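Local coordinates for E3 SUMO-protein ligase SIZ2 (Saccharomyces cerevisiae, PDB 6U75) that acts as a SUMO E3 ligase of the PIAS family, here its PINIT and SP-RING region, and may attach SUMO to septins, at residues S5-P10 against F140-L145; Q158-Y163 against K204-F209; A198-C203 against F235-I240. All blocks are in the same frame, centred on the assembly; numbering follows the deposited sequence.

Contact 1: residues S5-P10 against F140-L145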
loop_
_atom_site.group_PDB
_atom_site.type_symbol
_atom_site.label_atom_id
_atom_site.label_comp_id
_atom_site.label_asym_id
_atom_site.label_seq_id
_atom_site.Cartn_x
_atom_site.Cartn_y
_atom_site.Cartn_z
ATOM N N SER A 5 0.844 -6.912 0.636
ATOM C CA SER A 5 1.034 -5.693 -0.136
ATOM C C SER A 5 1.577 -6.021 -1.525
ATOM O O SER A 5 2.413 -6.918 -1.668
ATOM C CB SER A 5 2.002 -4.753 0.574
ATOM O OG SER A 5 2.382 -3.681 -0.272
ATOM N N PRO A 6 1.125 -5.316 -2.566
ATOM C CA PRO A 6 1.675 -5.550 -3.906
ATOM C C PRO A 6 2.989 -4.834 -4.165
ATOM O O PRO A 6 3.602 -5.067 -5.215
ATOM C CB PRO A 6 0.573 -5.014 -4.825
ATOM C CG PRO A 6 -0.036 -3.905 -4.040
ATOM C CD PRO A 6 0.036 -4.322 -2.589
ATOM N N PHE A 7 3.440 -3.977 -3.250
ATOM C CA PHE A 7 4.646 -3.193 -3.483
ATOM C C PHE A 7 5.921 -3.962 -3.172
ATOM O O PHE A 7 6.991 -3.575 -3.650
ATOM C CB PHE A 7 4.613 -1.914 -2.644
ATOM C CG PHE A 7 3.462 -1.007 -2.968
ATOM C CD1 PHE A 7 3.429 -0.305 -4.162
ATOM C CD2 PHE A 7 2.415 -0.849 -2.076
ATOM C CE1 PHE A 7 2.372 0.531 -4.461
ATOM C CE2 PHE A 7 1.355 -0.013 -2.370
ATOM C CZ PHE A 7 1.334 0.677 -3.565
ATOM N N TYR A 8 5.837 -5.030 -2.383
ATOM C CA TYR A 8 7.007 -5.821 -2.037
ATOM C C TYR A 8 6.585 -7.271 -1.859
ATOM O O TYR A 8 5.487 -7.549 -1.370
ATOM C CB TYR A 8 7.678 -5.300 -0.761
ATOM C CG TYR A 8 6.712 -5.028 0.368
ATOM C CD1 TYR A 8 6.239 -6.058 1.168
ATOM C CD2 TYR A 8 6.275 -3.737 0.637
ATOM C CE1 TYR A 8 5.354 -5.812 2.201
ATOM C CE2 TYR A 8 5.393 -3.480 1.666
ATOM C CZ TYR A 8 4.936 -4.520 2.445
ATOM O OH TYR A 8 4.054 -4.269 3.470
ATOM N N LYS A 9 7.462 -8.188 -2.267
ATOM C CA LYS A 9 7.213 -9.616 -2.114
ATOM C C LYS A 9 8.477 -10.316 -1.634
ATOM O O LYS A 9 9.583 -9.968 -2.072
ATOM C CB LYS A 9 6.732 -10.249 -3.427
ATOM C CG LYS A 9 5.273 -9.951 -3.747
ATOM C CD LYS A 9 4.328 -10.714 -2.823
ATOM C CE LYS A 9 2.963 -10.051 -2.741
ATOM N NZ LYS A 9 2.302 -9.946 -4.070
ATOM N N PRO A 10 8.348 -11.307 -0.753
ATOM C CA PRO A 10 9.536 -11.893 -0.125
ATOM C C PRO A 10 10.311 -12.798 -1.069
ATOM O O PRO A 10 9.737 -13.513 -1.894
ATOM C CB PRO A 10 8.954 -12.687 1.049
ATOM C CG PRO A 10 7.599 -13.082 0.583
ATOM C CD PRO A 10 7.107 -11.969 -0.307
ATOM N N PHE A 140 8.104 -3.265 -6.062
ATOM C CA PHE A 140 7.436 -2.853 -7.286
ATOM C C PHE A 140 6.916 -1.434 -7.116
ATOM O O PHE A 140 6.352 -1.091 -6.072
ATOM C CB PHE A 140 6.279 -3.793 -7.635
ATOM C CG PHE A 140 6.682 -5.235 -7.736
ATOM C CD1 PHE A 140 7.078 -5.774 -8.947
ATOM C CD2 PHE A 140 6.665 -6.051 -6.618
ATOM C CE1 PHE A 140 7.448 -7.101 -9.042
ATOM C CE2 PHE A 140 7.034 -7.379 -6.707
ATOM C CZ PHE A 140 7.426 -7.904 -7.920
ATOM N N SER A 141 7.106 -0.618 -8.140
ATOM C CA SER A 141 6.692 0.773 -8.083
ATOM C C SER A 141 5.245 0.921 -8.529
ATOM O O SER A 141 4.686 0.030 -9.177
ATOM C CB SER A 141 7.592 1.627 -8.969
ATOM O OG SER A 141 7.291 1.419 -10.337
ATOM N N PRO A 142 4.606 2.044 -8.194
ATOM C CA PRO A 142 3.221 2.255 -8.643
ATOM C C PRO A 142 3.041 2.160 -10.148
ATOM O O PRO A 142 1.963 1.762 -10.601
ATOM C CB PRO A 142 2.901 3.663 -8.124
ATOM C CG PRO A 142 3.782 3.831 -6.935
ATOM C CD PRO A 142 5.048 3.089 -7.252
ATOM N N GLU A 143 4.056 2.507 -10.943
ATOM C CA GLU A 143 3.890 2.486 -12.395
ATOM C C GLU A 143 3.777 1.060 -12.923
ATOM O O GLU A 143 2.930 0.772 -13.778
ATOM C CB GLU A 143 5.052 3.218 -13.065
ATOM C CG GLU A 143 5.082 4.715 -12.794
ATOM C CD GLU A 143 6.320 5.384 -13.363
ATOM O OE1 GLU A 143 7.427 4.828 -13.197
ATOM O OE2 GLU A 143 6.187 6.463 -13.981
ATOM N N ALA A 144 4.624 0.152 -12.431
ATOM C CA ALA A 144 4.519 -1.246 -12.835
ATOM C C ALA A 144 3.180 -1.841 -12.417
ATOM O O ALA A 144 2.557 -2.597 -13.176
ATOM C CB ALA A 144 5.673 -2.048 -12.236
ATOM N N LEU A 145 2.723 -1.518 -11.206
ATOM C CA LEU A 145 1.427 -2.011 -10.753
ATOM C C LEU A 145 0.299 -1.446 -11.608
ATOM O O LEU A 145 -0.689 -2.137 -11.886
ATOM C CB LEU A 145 1.228 -1.656 -9.280
ATOM C CG LEU A 145 2.278 -2.228 -8.322
ATOM C CD1 LEU A 145 2.070 -1.690 -6.918
ATOM C CD2 LEU A 145 2.244 -3.750 -8.317
#
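Phe-7 meets Phe-140 and Leu-145 where the loop before strand 8-10 meets the start of helix 142-150. The CA atoms of Phe-7 and Phe-140 are 4.7 Å apart, and the backbone joins there: Phe-140 N donates to Phe-7 O over 2.7 Å. This donor lies above the carbonyl plane, 37° out of it, and so is not aligned with a lone pair. Although the CB of Phe-7 starts off away from 140-145, its chi1 of -61° sets CG anti to the carbonyl carbon and brings the ring end back beside the start of the helix. Followed outward, Phe-7 CB lies 3.9 Å from Phe-140 O. Next, Phe-7 CD1 presents the ring edge to Phe-140 O at 3.6 Å, nearly in the ring plane, while also meeting the CD1 methyl of Leu-145. Phe-7 CE1 continues along this methyl and has Pro-142 CG at 4.4 Å; CZ, at the tip, stays near Leu-145 CD1. The Phe-7 and Leu-145 side chains cross at about a right angle. Leu-145 CD2 turns to Pro-6, near its O and 4.1 Å from Pro-6 CB, while CD1 lies mainly against Phe-7. The Phe-140 ring sets CD2 obliquely by Pro-6 O, with Lys-9 CG near its CE2. Upstream, Ser-5 OG accepts from Phe-7 N at 3.2 Å, an ST turn. On the other segment, Ser-141 occupies the N-cap of helix 142-150. Strand 8-10 pairs antiparallel with strand 130-139 through Lys-9 and Glu-138. Pro-142 and Leu-145 touch Leu-215 of helix 211-218, while Pro-6 packs on Trp-224 and Phe-235, which puts the contact between the PINIT sheet and the helices and loops of the SP-RING region.

Contact 2: residues Q158-Y163 against K204-F209. With ZN (zinc ion), chain C.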
loop_
_atom_site.group_PDB
_atom_site.type_symbol
_atom_site.label_atom_id
_atom_site.label_comp_id
_atom_site.label_asym_id
_atom_site.label_seq_id
_atom_site.Cartn_x
_atom_site.Cartn_y
_atom_site.Cartn_z
ATOM N N GLN A 158 -21.463 -1.789 -20.667
ATOM C CA GLN A 158 -22.818 -2.315 -20.536
ATOM C C GLN A 158 -23.201 -2.472 -19.070
ATOM O O GLN A 158 -24.332 -2.163 -18.678
ATOM C CB GLN A 158 -22.940 -3.655 -21.263
ATOM C CG GLN A 158 -22.895 -3.561 -22.782
ATOM C CD GLN A 158 -21.492 -3.367 -23.321
ATOM O OE1 GLN A 158 -20.540 -3.203 -22.560
ATOM N NE2 GLN A 158 -21.358 -3.389 -24.642
ATOM N N ALA A 159 -22.267 -2.951 -18.246
ATOM C CA ALA A 159 -22.554 -3.122 -16.826
ATOM C C ALA A 159 -22.848 -1.784 -16.163
ATOM O O ALA A 159 -23.774 -1.674 -15.349
ATOM C CB ALA A 159 -21.380 -3.817 -16.137
ATOM N N THR A 160 -22.074 -0.750 -16.502
ATOM C CA THR A 160 -22.302 0.563 -15.909
ATOM C C THR A 160 -23.644 1.139 -16.345
ATOM O O THR A 160 -24.364 1.728 -15.531
ATOM C CB THR A 160 -21.165 1.514 -16.284
ATOM O OG1 THR A 160 -19.908 0.923 -15.935
ATOM C CG2 THR A 160 -21.318 2.839 -15.550
ATOM N N THR A 161 -23.997 0.985 -17.624
ATOM C CA THR A 161 -25.297 1.465 -18.083
ATOM C C THR A 161 -26.432 0.730 -17.378
ATOM O O THR A 161 -27.428 1.345 -16.973
ATOM C CB THR A 161 -25.417 1.305 -19.598
ATOM O OG1 THR A 161 -25.005 -0.014 -19.977
ATOM C CG2 THR A 161 -24.557 2.334 -20.319
ATOM N N ALA A 162 -26.299 -0.591 -17.225
ATOM C CA ALA A 162 -27.316 -1.355 -16.513
ATOM C C ALA A 162 -27.443 -0.884 -15.071
ATOM O O ALA A 162 -28.555 -0.751 -14.549
ATOM C CB ALA A 162 -26.979 -2.845 -16.564
ATOM N N TYR A 163 -26.311 -0.626 -14.413
ATOM C CA TYR A 163 -26.352 -0.136 -13.040
ATOM C C TYR A 163 -27.039 1.222 -12.963
ATOM O O TYR A 163 -27.846 1.467 -12.059
ATOM C CB TYR A 163 -24.936 -0.051 -12.473
ATOM C CG TYR A 163 -24.871 0.531 -11.080
ATOM C CD1 TYR A 163 -25.090 -0.263 -9.963
ATOM C CD2 TYR A 163 -24.589 1.877 -10.882
ATOM C CE1 TYR A 163 -25.031 0.265 -8.689
ATOM C CE2 TYR A 163 -24.529 2.414 -9.611
ATOM C CZ TYR A 163 -24.750 1.603 -8.518
ATOM O OH TYR A 163 -24.690 2.134 -7.250
ATOM N N LYS A 204 -20.261 0.278 -5.069
ATOM C CA LYS A 204 -21.633 0.603 -5.455
ATOM C C LYS A 204 -21.741 2.083 -5.819
ATOM O O LYS A 204 -22.480 2.856 -5.206
ATOM C CB LYS A 204 -22.594 0.236 -4.326
ATOM C CG LYS A 204 -22.349 -1.146 -3.724
ATOM C CD LYS A 204 -22.634 -2.260 -4.723
ATOM C CE LYS A 204 -21.963 -3.559 -4.308
ATOM N NZ LYS A 204 -22.308 -4.683 -5.222
ATOM N N HIS A 205 -20.978 2.474 -6.836
ATOM C CA HIS A 205 -20.962 3.857 -7.295
ATOM C C HIS A 205 -20.271 3.923 -8.648
ATOM O O HIS A 205 -19.328 3.172 -8.907
ATOM C CB HIS A 205 -20.250 4.768 -6.285
ATOM C CG HIS A 205 -18.868 4.317 -5.924
ATOM N ND1 HIS A 205 -17.813 4.368 -6.810
ATOM C CD2 HIS A 205 -18.366 3.815 -4.771
ATOM C CE1 HIS A 205 -16.722 3.913 -6.218
ATOM N NE2 HIS A 205 -17.031 3.571 -4.981
ATOM N N ILE A 206 -20.751 4.825 -9.510
ATOM C CA ILE A 206 -20.154 4.982 -10.832
ATOM C C ILE A 206 -18.907 5.856 -10.806
ATOM O O ILE A 206 -18.120 5.825 -11.761
ATOM C CB ILE A 206 -21.163 5.569 -11.836
ATOM C CG1 ILE A 206 -21.743 6.885 -11.314
ATOM C CG2 ILE A 206 -22.275 4.568 -12.116
ATOM C CD1 ILE A 206 -22.517 7.666 -12.355
ATOM N N GLN A 207 -18.701 6.636 -9.747
ATOM C CA GLN A 207 -17.517 7.479 -9.667
ATOM C C GLN A 207 -16.259 6.624 -9.573
ATOM O O GLN A 207 -16.265 5.526 -9.009
ATOM C CB GLN A 207 -17.597 8.418 -8.463
ATOM C CG GLN A 207 -18.681 9.480 -8.559
ATOM C CD GLN A 207 -20.035 8.983 -8.094
ATOM O OE1 GLN A 207 -20.303 7.782 -8.092
ATOM N NE2 GLN A 207 -20.895 9.909 -7.683
ATOM N N CYS A 208 -15.169 7.145 -10.131
ATOM C CA CYS A 208 -13.898 6.442 -10.194
ATOM C C CYS A 208 -12.807 7.311 -9.582
ATOM O O CYS A 208 -13.031 8.464 -9.202
ATOM C CB CYS A 208 -13.540 6.074 -11.639
ATOM S SG CYS A 208 -14.737 5.003 -12.454
ATOM N N PHE A 209 -11.610 6.737 -9.493
ATOM C CA PHE A 209 -10.428 7.436 -9.015
ATOM C C PHE A 209 -9.239 7.003 -9.857
ATOM O O PHE A 209 -9.200 5.881 -10.369
ATOM C CB PHE A 209 -10.163 7.141 -7.535
ATOM C CG PHE A 209 -10.107 5.676 -7.213
ATOM C CD1 PHE A 209 -11.257 4.984 -6.877
ATOM C CD2 PHE A 209 -8.907 4.989 -7.256
ATOM C CE1 PHE A 209 -11.211 3.636 -6.584
ATOM C CE2 PHE A 209 -8.854 3.639 -6.964
ATOM C CZ PHE A 209 -10.008 2.962 -6.627
HETATM ZN ZN ZN C . -15.783 2.421 -3.853
#
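Thr-160 on helix 157-168 faces Ile-206 in the zinc-site loop with a CA-CA separation of 7.1 Å, so the helix reaches the loop with side chains, one of them touching loop backbone. The helix turn itself is regular, Tyr-163 N donating to Ala-159 O, and it carries Thr-160 and Tyr-163 about one turn apart. Both meet the same methyl, CG2 of Ile-206. It lies 3.8 Å from Tyr-163 CD2 and 4.0 Å from Thr-160 CG2, and the threonine and isoleucine side chains cross at about a right angle. With CG2 anti to its carbonyl carbon and CG1 between that carbon and the backbone N (chi1 55°), Ile-206 presents its short branch to the helix. Tyr-163 CG is anti to the backbone N, chi1 176°, which carries the ring toward the loop at a slant that is neither face-on nor edge-on to its neighbours. At the end of the ring, Tyr-163 OH comes within 3.1 Å of Lys-204 O and lies 4.1 Å from Lys-204 CB. Replacing Tyr-163 by an alanine would probably open a gap beside Lys-204 and leave the Ile-206 methyl with Thr-160 as its sole apolar mate on this helical segment. Between Lys-204 and Ile-206, His-205 turns its CB away from the helix, and His-205 NE2 binds the zinc ion at 2.0 Å. Its other ring nitrogen, ND1, makes a weak hydrogen bond to Gln-207 O, and Lys-199 NZ donates to His-205 O. Cys-203, Cys-226 and Cys-229 complete the coordination, the single zinc site of three cysteines and one histidine characteristic of an SP-RING finger, against whose ligand-bearing loop helix 157-168 packs.

Contact 3: residues A198-C203 against F235-I240. With ZN (zinc ion), chain C.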
loop_
_atom_site.group_PDB
_atom_site.type_symbol
_atom_site.label_atom_id
_atom_site.label_comp_id
_atom_site.label_asym_id
_atom_site.label_seq_id
_atom_site.Cartn_x
_atom_site.Cartn_y
_atom_site.Cartn_z
ATOM N N ALA A 198 -10.467 4.087 -12.363
ATOM C CA ALA A 198 -10.562 2.715 -11.890
ATOM C C ALA A 198 -11.461 2.639 -10.666
ATOM O O ALA A 198 -11.782 3.647 -10.032
ATOM C CB ALA A 198 -9.178 2.143 -11.547
ATOM N N LYS A 199 -11.861 1.409 -10.346
ATOM C CA LYS A 199 -12.636 1.112 -9.149
ATOM C C LYS A 199 -12.691 -0.402 -8.981
ATOM O O LYS A 199 -11.827 -1.114 -9.503
ATOM C CB LYS A 199 -14.039 1.718 -9.238
ATOM C CG LYS A 199 -14.918 1.134 -10.331
ATOM C CD LYS A 199 -16.298 1.772 -10.328
ATOM C CE LYS A 199 -17.265 1.010 -11.219
ATOM N NZ LYS A 199 -18.625 1.614 -11.213
ATOM N N THR A 200 -13.692 -0.907 -8.264
ATOM C CA THR A 200 -13.859 -2.339 -8.078
ATOM C C THR A 200 -15.296 -2.729 -8.386
ATOM O O THR A 200 -16.218 -1.913 -8.300
ATOM C CB THR A 200 -13.505 -2.774 -6.647
ATOM O OG1 THR A 200 -14.499 -2.292 -5.736
ATOM C CG2 THR A 200 -12.145 -2.227 -6.241
ATOM N N ASP A 201 -15.477 -3.998 -8.759
ATOM C CA ASP A 201 -16.823 -4.534 -8.906
ATOM C C ASP A 201 -17.575 -4.527 -7.585
ATOM O O ASP A 201 -18.809 -4.591 -7.582
ATOM C CB ASP A 201 -16.764 -5.956 -9.466
ATOM C CG ASP A 201 -16.206 -6.005 -10.874
ATOM O OD1 ASP A 201 -16.459 -5.058 -11.648
ATOM O OD2 ASP A 201 -15.515 -6.991 -11.207
ATOM N N GLN A 202 -16.858 -4.444 -6.465
ATOM C CA GLN A 202 -17.481 -4.384 -5.150
ATOM C C GLN A 202 -17.990 -2.990 -4.810
ATOM O O GLN A 202 -18.693 -2.831 -3.806
ATOM C CB GLN A 202 -16.490 -4.831 -4.070
ATOM C CG GLN A 202 -15.456 -5.858 -4.527
ATOM C CD GLN A 202 -16.081 -7.075 -5.183
ATOM O OE1 GLN A 202 -16.923 -7.751 -4.592
ATOM N NE2 GLN A 202 -15.673 -7.356 -6.415
ATOM N N CYS A 203 -17.653 -1.984 -5.614
ATOM C CA CYS A 203 -18.023 -0.604 -5.335
ATOM C C CYS A 203 -19.406 -0.306 -5.901
ATOM O O CYS A 203 -19.683 -0.596 -7.069
ATOM C CB CYS A 203 -16.992 0.357 -5.926
ATOM S SG CYS A 203 -15.447 0.447 -4.993
ATOM N N PHE A 235 -5.662 -4.952 -3.986
ATOM C CA PHE A 235 -5.020 -4.583 -5.244
ATOM C C PHE A 235 -5.621 -5.333 -6.426
ATOM O O PHE A 235 -5.842 -4.748 -7.493
ATOM C CB PHE A 235 -3.518 -4.847 -5.153
ATOM C CG PHE A 235 -2.785 -4.616 -6.441
ATOM C CD1 PHE A 235 -2.657 -3.340 -6.960
ATOM C CD2 PHE A 235 -2.220 -5.674 -7.132
ATOM C CE1 PHE A 235 -1.986 -3.125 -8.144
ATOM C CE2 PHE A 235 -1.547 -5.463 -8.316
ATOM C CZ PHE A 235 -1.429 -4.187 -8.824
ATOM N N ASP A 236 -5.895 -6.627 -6.259
ATOM C CA ASP A 236 -6.380 -7.437 -7.370
ATOM C C ASP A 236 -7.822 -7.128 -7.752
ATOM O O ASP A 236 -8.295 -7.643 -8.770
ATOM C CB ASP A 236 -6.244 -8.922 -7.026
ATOM C CG ASP A 236 -4.798 -9.350 -6.868
ATOM O OD1 ASP A 236 -3.934 -8.810 -7.592
ATOM O OD2 ASP A 236 -4.523 -10.224 -6.020
ATOM N N GLN A 237 -8.528 -6.307 -6.975
ATOM C CA GLN A 237 -9.882 -5.901 -7.331
ATOM C C GLN A 237 -9.916 -4.666 -8.220
ATOM O O GLN A 237 -10.956 -4.387 -8.827
ATOM C CB GLN A 237 -10.704 -5.627 -6.068
ATOM C CG GLN A 237 -10.896 -6.841 -5.176
ATOM C CD GLN A 237 -11.665 -6.515 -3.911
ATOM O OE1 GLN A 237 -12.313 -5.473 -3.814
ATOM N NE2 GLN A 237 -11.591 -7.407 -2.929
ATOM N N LEU A 238 -8.812 -3.926 -8.310
ATOM C CA LEU A 238 -8.787 -2.702 -9.099
ATOM C C LEU A 238 -8.912 -3.021 -10.582
ATOM O O LEU A 238 -8.187 -3.871 -11.108
ATOM C CB LEU A 238 -7.495 -1.931 -8.836
ATOM C CG LEU A 238 -7.250 -1.503 -7.388
ATOM C CD1 LEU A 238 -5.869 -0.887 -7.238
ATOM C CD2 LEU A 238 -8.321 -0.529 -6.930
ATOM N N LYS A 239 -9.834 -2.336 -11.256
ATOM C CA LYS A 239 -10.001 -2.480 -12.695
ATOM C C LYS A 239 -10.446 -1.144 -13.272
ATOM O O LYS A 239 -11.054 -0.324 -12.579
ATOM C CB LYS A 239 -11.013 -3.582 -13.037
ATOM C CG LYS A 239 -10.663 -4.934 -12.432
ATOM C CD LYS A 239 -11.456 -6.078 -13.048
ATOM C CE LYS A 239 -12.948 -5.935 -12.804
ATOM N NZ LYS A 239 -13.573 -7.236 -12.430
ATOM N N ILE A 240 -10.128 -0.932 -14.545
ATOM C CA ILE A 240 -10.486 0.306 -15.227
ATOM C C ILE A 240 -11.966 0.279 -15.577
ATOM O O ILE A 240 -12.527 -0.774 -15.904
ATOM C CB ILE A 240 -9.623 0.501 -16.487
ATOM C CG1 ILE A 240 -8.140 0.624 -16.120
ATOM C CG2 ILE A 240 -10.087 1.726 -17.264
ATOM C CD1 ILE A 240 -7.796 1.870 -15.325
HETATM ZN ZN ZN C . -15.783 2.421 -3.853
#
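Lys-239 and Asp-201 are brought together by two side chains that leave their backbones alike and then converge. Each has CG anti to its carbonyl carbon, Asp-201 with chi1 -65°, but the lysine chain also folds at chi3 (-63°) and again at chi4, which brings NZ to the carboxylate. The resulting salt bridge joins Lys-239 NZ to Asp-201 OD2; the 2.3 Å modelled between them is very short, so its exact geometry is doubtful. Beneath it the backbones pair: Lys-199 N donates to Lys-239 O and Lys-239 N to Lys-199 O, both at 2.9 Å. Lys-199 and Lys-239 thus form an antiparallel hydrogen-bonded pair with side chains on one face of the sheet, and Ala-198 with Ile-240 the adjoining non-hydrogen-bonded pair. Strand 197-199 is the middle of three in the small antiparallel sheet of the SP-RING finger, with 209-210 and 239-240 at its borders. Beyond the strand, a type I turn from Thr-200 to Cys-203 delivers the cysteine sulfur to the metal, Cys-203 SG binding the zinc ion at 2.3 Å. Lys-199 extends its chain and turns its polar end to His-205, whereas Lys-239 on the partner strand serves Asp-201. At the turn, Thr-200 CG2 rests 3.7 Å from Gln-237 CB. Farther out, Gln-202 CG lies by Gln-237 OE1, at 3.2 Å, and the two glutamine side chains cross at about a right angle, their amide planes 63° apart. At the strand end, Ile-240 CD1 reaches back to Ala-198 CB at 4.0 Å.

How the contacts relate
Contact 1 closes along the chain before the other two open, whereas contacts 2 and 3 interleave, 158-163 opening before 198-203. The centres of contacts 2 and 3 are about 11 Å apart, and both touch the one zinc ion; Phe-209 and Ala-198 also pair strands 209-210 and 197-199 of the same sheet. Contact 1 lies about 17 Å from contact 3, centre to centre, and touches it through Phe-235, which packs on Pro-6 and Leu-145. Contacts 1 and 2, with centres about 27 Å apart, do not meet, though consecutive helices 142-150 and 157-168 link them. This is consistent with a packed chain of contacts from the PINIT sheet to the zinc-bound core.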